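Local coordinates for protein diaminopimelate decarboxylase (Aquifex aeolicus, PDB 2P3E) that probably catalyses the pyridoxal-phosphate-dependent decarboxylation of meso-diaminopimelate to L-lysine, the last step of lysine biosynthesis by the diaminopimelate pathway, at residues V178-A183 with E220-L225; G200-I205 with Y238-G243; F127-R132 with I151-N156. One frame throughout, in Å; residues are numbered along the deposited sequence.

Contact 1 of 3, residues V178-A183 with E220-L225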
# COMPACT_ATOMS: atom_id res chain seq x y z
N VAL B 178 19.56 -9.66 -16.98
CA VAL B 178 19.72 -10.55 -18.12
C VAL B 178 20.63 -11.67 -17.66
O VAL B 178 21.57 -11.45 -16.88
CB VAL B 178 20.27 -9.80 -19.38
CG1 VAL B 178 21.69 -9.25 -19.17
CG2 VAL B 178 20.25 -10.69 -20.61
N ASP B 179 20.34 -12.88 -18.12
CA ASP B 179 21.21 -14.03 -17.93
C ASP B 179 22.64 -13.60 -18.20
O ASP B 179 22.95 -13.05 -19.25
CB ASP B 179 20.82 -15.15 -18.91
CG ASP B 179 21.53 -16.47 -18.62
OD1 ASP B 179 22.50 -16.51 -17.82
OD2 ASP B 179 21.10 -17.49 -19.21
N ILE B 180 23.50 -13.84 -17.22
CA ILE B 180 24.88 -13.42 -17.30
C ILE B 180 25.54 -14.06 -18.51
O ILE B 180 26.47 -13.52 -19.08
CB ILE B 180 25.70 -13.70 -16.00
CG1 ILE B 180 27.01 -12.90 -16.04
CG2 ILE B 180 25.94 -15.21 -15.81
CD1 ILE B 180 27.72 -12.81 -14.72
N ARG B 181 24.99 -15.21 -18.92
CA ARG B 181 25.50 -15.96 -20.06
C ARG B 181 25.20 -15.26 -21.39
O ARG B 181 25.74 -15.64 -22.44
CB ARG B 181 24.92 -17.38 -20.04
CG ARG B 181 25.24 -18.17 -18.77
CD ARG B 181 24.48 -19.49 -18.71
CZ ARG B 181 21.53 -20.43 -17.51
NH1 ARG B 181 21.21 -21.29 -16.55
NH2 ARG B 181 20.57 -19.78 -18.16
N GLU B 182 24.36 -14.23 -21.33
CA GLU B 182 23.96 -13.45 -22.51
C GLU B 182 24.26 -11.95 -22.36
O GLU B 182 23.90 -11.14 -23.23
CB GLU B 182 22.47 -13.66 -22.78
CG GLU B 182 22.10 -15.05 -23.28
N ALA B 183 24.91 -11.58 -21.25
CA ALA B 183 25.20 -10.18 -20.95
C ALA B 183 26.28 -9.61 -21.87
O ALA B 183 26.30 -8.41 -22.16
CB ALA B 183 25.60 -10.01 -19.50
N GLU B 220 31.55 -14.48 -8.14
CA GLU B 220 32.49 -15.22 -8.99
C GLU B 220 32.11 -15.06 -10.46
O GLU B 220 32.96 -14.75 -11.29
CB GLU B 220 32.53 -16.69 -8.60
CG GLU B 220 33.50 -17.52 -9.40
CD GLU B 220 33.20 -19.01 -9.28
OE1 GLU B 220 32.10 -19.42 -9.74
OE2 GLU B 220 34.04 -19.76 -8.74
N LYS B 221 30.83 -15.22 -10.76
CA LYS B 221 30.33 -15.02 -12.13
C LYS B 221 30.59 -13.61 -12.64
O LYS B 221 30.97 -13.42 -13.80
CB LYS B 221 28.82 -15.32 -12.22
CG LYS B 221 28.39 -16.71 -11.77
CD LYS B 221 28.85 -17.80 -12.70
CE LYS B 221 28.27 -19.16 -12.29
NZ LYS B 221 28.74 -20.21 -13.24
N VAL B 222 30.36 -12.62 -11.79
CA VAL B 222 30.61 -11.22 -12.15
C VAL B 222 32.10 -10.96 -12.38
O VAL B 222 32.47 -10.23 -13.31
CB VAL B 222 30.02 -10.24 -11.11
CG1 VAL B 222 30.57 -8.83 -11.33
CG2 VAL B 222 28.49 -10.23 -11.22
N VAL B 223 32.94 -11.55 -11.52
CA VAL B 223 34.41 -11.41 -11.64
C VAL B 223 34.88 -12.02 -12.96
O VAL B 223 35.70 -11.42 -13.67
CB VAL B 223 35.16 -12.05 -10.43
CG1 VAL B 223 36.68 -12.20 -10.72
CG2 VAL B 223 34.94 -11.22 -9.18
N SER B 224 34.37 -13.20 -13.29
CA SER B 224 34.65 -13.83 -14.59
C SER B 224 34.18 -12.97 -15.77
O SER B 224 34.91 -12.85 -16.76
CB SER B 224 34.02 -15.21 -14.68
OG SER B 224 34.49 -16.00 -13.59
N LEU B 225 32.97 -12.40 -15.68
CA LEU B 225 32.51 -11.48 -16.73
C LEU B 225 33.44 -10.27 -16.83
O LEU B 225 33.77 -9.83 -17.94
CB LEU B 225 31.06 -11.00 -16.49
CG LEU B 225 30.47 -10.07 -17.57
CD1 LEU B 225 30.44 -10.71 -18.97
CD2 LEU B 225 29.06 -9.64 -17.16
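Ile-180 is the bump of this contact: its side chain reaches from the turn after strand 178-179 onto helix 214-231 and meets it between Lys-221, Val-222 and Leu-225. With CG1 anti to the backbone N (chi1 -165°) and chi2 also extended, the branch runs straight out, and its tip CD1 settles on the helix backbone, 3.4 Å from Lys-221 O. Lys-221 CB borders the hollow on one side, 3.7 Å from that same methyl, and Val-222 CG2 lies at its border, 4.4 Å away. The rest of the Lys-221 chain, bent at chi2, leads away from the segment 178-183, so its aliphatic root packs here while the ammonium does not. Leu-225, one helical turn on, points back in the opposite sense: it slides past Ile-180, bringing CD2 to 4.0 Å from Ile-180 CG1. The same CD2 methyl also meets Ala-183 CB, 4.2 Å off. The turn that presents Ile-180 is shaped on its own side: Asp-179 OD1 accepts from Arg-181 N in an Asx turn. Val-155 of strand 149-156 touches Ile-180, Ala-183 and Val-222, placing the contact where the helix layer of the barrel meets its sheet. Lys-221 O, touched by the isoleucine methyl, accepts from Leu-225 N within the helix. Between the two segments the side-chain contacts are apolar and hydrogen bonds are absent, so the turn is probably held against the helix by shape and burial rather than by polar pairing.

Contact 2 of 3, residues G200-I205 with Y238-G243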
# COMPACT_ATOMS: atom_id res chain seq x y z
N GLY B 200 30.50 -0.15 -16.04
CA GLY B 200 30.23 -1.06 -14.95
C GLY B 200 29.58 -2.38 -15.27
O GLY B 200 29.20 -2.65 -16.41
N ILE B 201 29.48 -3.20 -14.23
CA ILE B 201 28.68 -4.43 -14.23
C ILE B 201 27.87 -4.38 -12.94
O ILE B 201 28.39 -3.94 -11.91
CB ILE B 201 29.56 -5.72 -14.19
CG1 ILE B 201 30.51 -5.78 -15.39
CG2 ILE B 201 28.66 -6.99 -14.05
CD1 ILE B 201 31.60 -6.83 -15.27
N HIS B 202 26.62 -4.81 -13.01
CA HIS B 202 25.76 -4.80 -11.82
C HIS B 202 25.13 -6.17 -11.59
O HIS B 202 24.71 -6.84 -12.55
CB HIS B 202 24.65 -3.74 -11.96
CG HIS B 202 23.67 -3.71 -10.82
ND1 HIS B 202 22.32 -3.86 -10.90
CD2 HIS B 202 23.95 -3.50 -9.50
CE1 HIS B 202 21.81 -3.75 -9.65
NE2 HIS B 202 22.80 -3.53 -8.80
N CYS B 203 25.09 -6.60 -10.34
CA CYS B 203 24.22 -7.70 -9.96
C CYS B 203 23.51 -7.40 -8.65
O CYS B 203 24.06 -6.74 -7.77
CB CYS B 203 24.99 -9.03 -9.88
SG CYS B 203 26.17 -9.14 -8.52
N HIS B 204 22.26 -7.82 -8.54
CA HIS B 204 21.56 -7.75 -7.26
C HIS B 204 20.82 -9.06 -7.13
O HIS B 204 19.80 -9.28 -7.79
CB HIS B 204 20.59 -6.56 -7.21
CG HIS B 204 19.79 -6.49 -5.94
ND1 HIS B 204 20.35 -6.14 -4.72
CD2 HIS B 204 18.48 -6.74 -5.69
CE1 HIS B 204 19.42 -6.17 -3.79
NE2 HIS B 204 18.28 -6.53 -4.35
N ILE B 205 21.34 -9.93 -6.27
CA ILE B 205 20.95 -11.35 -6.26
C ILE B 205 19.69 -11.71 -5.48
O ILE B 205 19.15 -12.79 -5.66
CB ILE B 205 22.10 -12.25 -5.79
CG1 ILE B 205 22.45 -11.99 -4.32
CG2 ILE B 205 23.31 -12.09 -6.74
CD1 ILE B 205 23.20 -13.17 -3.67
N TYR B 238 33.63 0.06 -12.43
CA TYR B 238 32.77 -0.26 -11.26
C TYR B 238 32.16 -1.66 -11.30
O TYR B 238 31.68 -2.11 -12.33
CB TYR B 238 31.64 0.77 -11.08
CG TYR B 238 32.14 2.19 -11.14
CD1 TYR B 238 32.80 2.77 -10.04
CD2 TYR B 238 32.00 2.94 -12.29
CE1 TYR B 238 33.30 4.08 -10.10
CE2 TYR B 238 32.47 4.24 -12.36
CZ TYR B 238 33.14 4.79 -11.28
OH TYR B 238 33.61 6.08 -11.39
N LEU B 239 32.18 -2.31 -10.16
CA LEU B 239 31.47 -3.57 -9.96
C LEU B 239 30.51 -3.34 -8.81
O LEU B 239 30.91 -3.26 -7.65
CB LEU B 239 32.42 -4.71 -9.63
CG LEU B 239 33.43 -5.09 -10.72
CD1 LEU B 239 34.29 -6.26 -10.23
CD2 LEU B 239 32.75 -5.41 -12.06
N ASP B 240 29.24 -3.20 -9.17
CA ASP B 240 28.17 -2.96 -8.22
C ASP B 240 27.54 -4.32 -7.89
O ASP B 240 26.82 -4.89 -8.70
CB ASP B 240 27.16 -1.98 -8.85
CG ASP B 240 26.05 -1.57 -7.89
OD1 ASP B 240 25.78 -2.30 -6.91
OD2 ASP B 240 25.42 -0.52 -8.16
N ILE B 241 27.81 -4.82 -6.68
CA ILE B 241 27.40 -6.17 -6.33
C ILE B 241 26.09 -6.21 -5.53
O ILE B 241 25.71 -7.25 -5.01
CB ILE B 241 28.55 -6.96 -5.66
CG1 ILE B 241 29.04 -6.26 -4.39
CG2 ILE B 241 29.72 -7.10 -6.63
CD1 ILE B 241 29.97 -7.13 -3.51
N GLY B 242 25.41 -5.08 -5.46
CA GLY B 242 24.04 -5.04 -4.97
C GLY B 242 23.90 -4.98 -3.47
O GLY B 242 24.88 -4.75 -2.73
N GLY B 243 22.67 -5.19 -3.00
CA GLY B 243 22.40 -5.21 -1.58
C GLY B 243 21.90 -6.59 -1.21
O GLY B 243 22.36 -7.60 -1.77
O HOH W 1 23.25 -8.52 -4.31
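Ile-201 and Leu-239 lie side by side on one face of two parallel strands, with Ile-201 CD1 3.7 Å from Leu-239 CD2. Beneath them the backbones are laced by Ile-201 N to Tyr-238 O, Asp-240 N to Ile-201 O, and Cys-203 N to Asp-240 O, the last at 2.9 Å. On the other face His-202 and Asp-240 run alongside each other, CG anti to the backbone N in both (chi1 177° and -176°), which sets His-202 CD2 3.3 Å from Asp-240 CG with ring and carboxylate planes 68° apart. Past the strand ends, His-204 takes over: its ND1 accepts from Gly-243 N at 3.0 Å, the donor lying in the ring plane. Gly-242 has positive phi, and a CB there would run into Cys-203 O. Water 1 bridges the two loops, accepting from Ile-205 N and donating to Ile-241 O and Gly-243 O. In the next shell, Asp-240 OD1 receives Gly-242 N at 3.2 Å, nearly head-on, in an Asx turn that shapes the chain into the glycines. His-202 NE2 is bonded to Glu-279 OE1, while Asp-240 OD2 lies close to Glu-279 OE2. Replacing Asp-240 by an alanine would probably leave Gly-242 N without its acceptor and free the glycine turn to shift, while opening a gap beside the His-202 ring. Helix 214-231 connects the strands, making a parallel beta-alpha-beta unit of the TIM barrel, whose C-terminal strand ends lead to Gly-244 and Glu-279, probable pyridoxal-phosphate ligands by similarity.

Contact 3 of 3, residues F127-R132 with I151-N156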
# COMPACT_ATOMS: atom_id res chain seq x y z
N PHE B 127 23.94 4.30 -14.71
CA PHE B 127 22.66 3.62 -14.93
C PHE B 127 22.88 2.10 -14.94
O PHE B 127 23.69 1.57 -15.73
CB PHE B 127 22.04 4.03 -16.26
CG PHE B 127 21.59 5.46 -16.30
CD1 PHE B 127 20.28 5.80 -15.98
CD2 PHE B 127 22.49 6.47 -16.64
CE1 PHE B 127 19.87 7.14 -16.01
CE2 PHE B 127 22.09 7.81 -16.68
CZ PHE B 127 20.78 8.14 -16.37
N ASN B 128 22.17 1.40 -14.06
CA ASN B 128 22.12 -0.06 -14.10
C ASN B 128 20.97 -0.50 -14.99
O ASN B 128 19.79 -0.46 -14.60
CB ASN B 128 22.05 -0.67 -12.69
CG ASN B 128 23.30 -0.40 -11.89
OD1 ASN B 128 24.41 -0.45 -12.43
ND2 ASN B 128 23.14 -0.12 -10.60
N VAL B 129 21.33 -0.90 -16.21
CA VAL B 129 20.41 -1.07 -17.29
C VAL B 129 19.74 -2.44 -17.26
O VAL B 129 20.40 -3.48 -17.07
CB VAL B 129 21.09 -0.77 -18.68
CG1 VAL B 129 20.16 -1.07 -19.80
CG2 VAL B 129 21.51 0.71 -18.77
N GLU B 130 18.43 -2.40 -17.47
CA GLU B 130 17.53 -3.52 -17.33
C GLU B 130 17.03 -4.10 -18.66
O GLU B 130 16.44 -5.19 -18.67
CB GLU B 130 16.33 -3.10 -16.46
CG GLU B 130 16.69 -2.83 -15.00
CD GLU B 130 16.97 -4.10 -14.18
OE1 GLU B 130 16.78 -5.23 -14.70
OE2 GLU B 130 17.36 -3.95 -13.01
N SER B 131 17.25 -3.39 -19.78
CA SER B 131 16.88 -3.91 -21.09
C SER B 131 17.68 -3.28 -22.24
O SER B 131 18.28 -2.21 -22.10
CB SER B 131 15.37 -3.72 -21.37
OG SER B 131 15.07 -2.34 -21.40
N ARG B 132 17.67 -3.96 -23.38
CA ARG B 132 18.31 -3.43 -24.58
C ARG B 132 17.58 -2.20 -25.13
O ARG B 132 18.21 -1.28 -25.66
CB ARG B 132 18.35 -4.51 -25.65
CG ARG B 132 19.19 -4.10 -26.85
CD ARG B 132 19.43 -5.27 -27.79
NE ARG B 132 20.38 -6.24 -27.24
CZ ARG B 132 21.04 -7.12 -27.98
NH1 ARG B 132 20.88 -7.15 -29.30
NH2 ARG B 132 21.89 -7.97 -27.41
N ILE B 151 26.91 3.61 -18.14
CA ILE B 151 26.08 2.43 -17.93
C ILE B 151 26.80 1.19 -17.38
O ILE B 151 28.02 0.99 -17.55
CB ILE B 151 25.33 2.01 -19.23
CG1 ILE B 151 26.33 1.56 -20.29
CG2 ILE B 151 24.41 3.15 -19.75
CD1 ILE B 151 25.75 0.54 -21.28
N ALA B 152 26.00 0.36 -16.71
CA ALA B 152 26.32 -1.02 -16.39
C ALA B 152 25.16 -1.85 -16.87
O ALA B 152 24.02 -1.37 -16.93
CB ALA B 152 26.48 -1.18 -14.89
N ILE B 153 25.42 -3.12 -17.19
CA ILE B 153 24.32 -4.05 -17.46
C ILE B 153 24.01 -4.80 -16.16
O ILE B 153 24.93 -5.27 -15.47
CB ILE B 153 24.65 -5.06 -18.61
CG1 ILE B 153 24.95 -4.34 -19.94
CG2 ILE B 153 23.51 -6.09 -18.80
CD1 ILE B 153 23.85 -3.44 -20.41
N ARG B 154 22.72 -4.89 -15.82
CA ARG B 154 22.32 -5.74 -14.71
C ARG B 154 22.33 -7.20 -15.14
O ARG B 154 21.55 -7.60 -16.00
CB ARG B 154 20.94 -5.40 -14.15
CG ARG B 154 20.71 -6.24 -12.88
CD ARG B 154 19.31 -6.12 -12.37
NE ARG B 154 19.07 -6.98 -11.20
CZ ARG B 154 18.11 -6.74 -10.31
NH1 ARG B 154 17.33 -5.67 -10.44
NH2 ARG B 154 17.93 -7.56 -9.28
N VAL B 155 23.20 -7.99 -14.50
CA VAL B 155 23.36 -9.40 -14.84
C VAL B 155 22.81 -10.29 -13.73
O VAL B 155 22.92 -9.94 -12.55
CB VAL B 155 24.85 -9.76 -15.20
CG1 VAL B 155 25.40 -8.81 -16.29
CG2 VAL B 155 25.75 -9.72 -13.99
N ASN B 156 22.18 -11.39 -14.14
CA ASN B 156 21.68 -12.42 -13.24
C ASN B 156 22.65 -13.60 -13.25
O ASN B 156 22.66 -14.39 -14.19
CB ASN B 156 20.31 -12.92 -13.70
CG ASN B 156 19.26 -11.84 -13.73
OD1 ASN B 156 19.38 -10.80 -13.05
ND2 ASN B 156 18.20 -12.06 -14.51
O HOH W 2 19.79 -6.16 -17.60
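Val-129 and Ile-151 meet within a beta-alpha-beta unit of the barrel, in which helix 132-145 carries the chain from strand 126-129 to its parallel neighbour, strand 149-156. Three nearly straight backbone bonds join the strands: Ala-152 N to Phe-127 O, Val-129 N to Ala-152 O, and Arg-154 N to Val-129 O at 3.0 Å. On the face toward the helices, Val-129 and Ile-151 cross obliquely, CG2 against CG2 at 3.9 Å, and Ile-153 CD1 reaches Val-129 CB at 4.2 Å; Leu-135 and Leu-138 of helix 132-145 cover Ile-151. On the face bearing Asn-128 and Ala-152, Asn-128 OD1 rests 3.3 Å from Ala-152 CB and is a buried oxygen for which the model offers no partner, while ND2 makes a weak bond to Asp-240 OD2.

Beyond the valine the chains are tied by charge. Glu-130, bent at chi2 (-74°), folds its carboxylate back over the Arg-154 chain, which is extended from CG to NE. Glu-130 OE2 takes Arg-154 NH1 on its syn side at 3.1 Å, and the acceptor lies near the guanidinium plane, at its edge; carboxylate and guanidinium planes stand 64° apart. The bridge uses one carboxylate oxygen, since Glu-130 OE1 accepts from Gly-177 N instead. Arg-154 NH2 in turn donates to His-204 O, and these further ties probably fix the rotation of both groups. Glu-130 O accepts from Lys-299 NZ of the second subunit. Ser-131 N-caps helix 132-145 through OG. The parallel strand pair with its intervening helix is the repeating step of a TIM barrel, here in the pyridoxal-binding domain of a class-II decarboxylase, with the Arg-154 side chain about 7 Å from that of Lys-65, the probable site of cofactor attachment, which carries no cofactor here.

From the N terminus, contact 3 closes first, bringing strand 149-156 beside strand 126-129 across helix 132-145. Only after it is complete does the chain enter 178-183, which opens contact 1; Val-178 bonds to the backbone of Arg-154 and Asn-156, so the new segment starts from the edge of contact 3. Contacts 1 and 2 cross: 200-205 comes before helix residues 220-225 close contact 1, and 238-243 then closes contact 2 after it. Val-222 packs on Cys-203 and Ile-201, joining helix 214-231 to the sheet. Strand 196-202 adjoins strand 149-156 through His-202 O and Val-155 N, so all three contacts belong to one continuous part of the barrel wall.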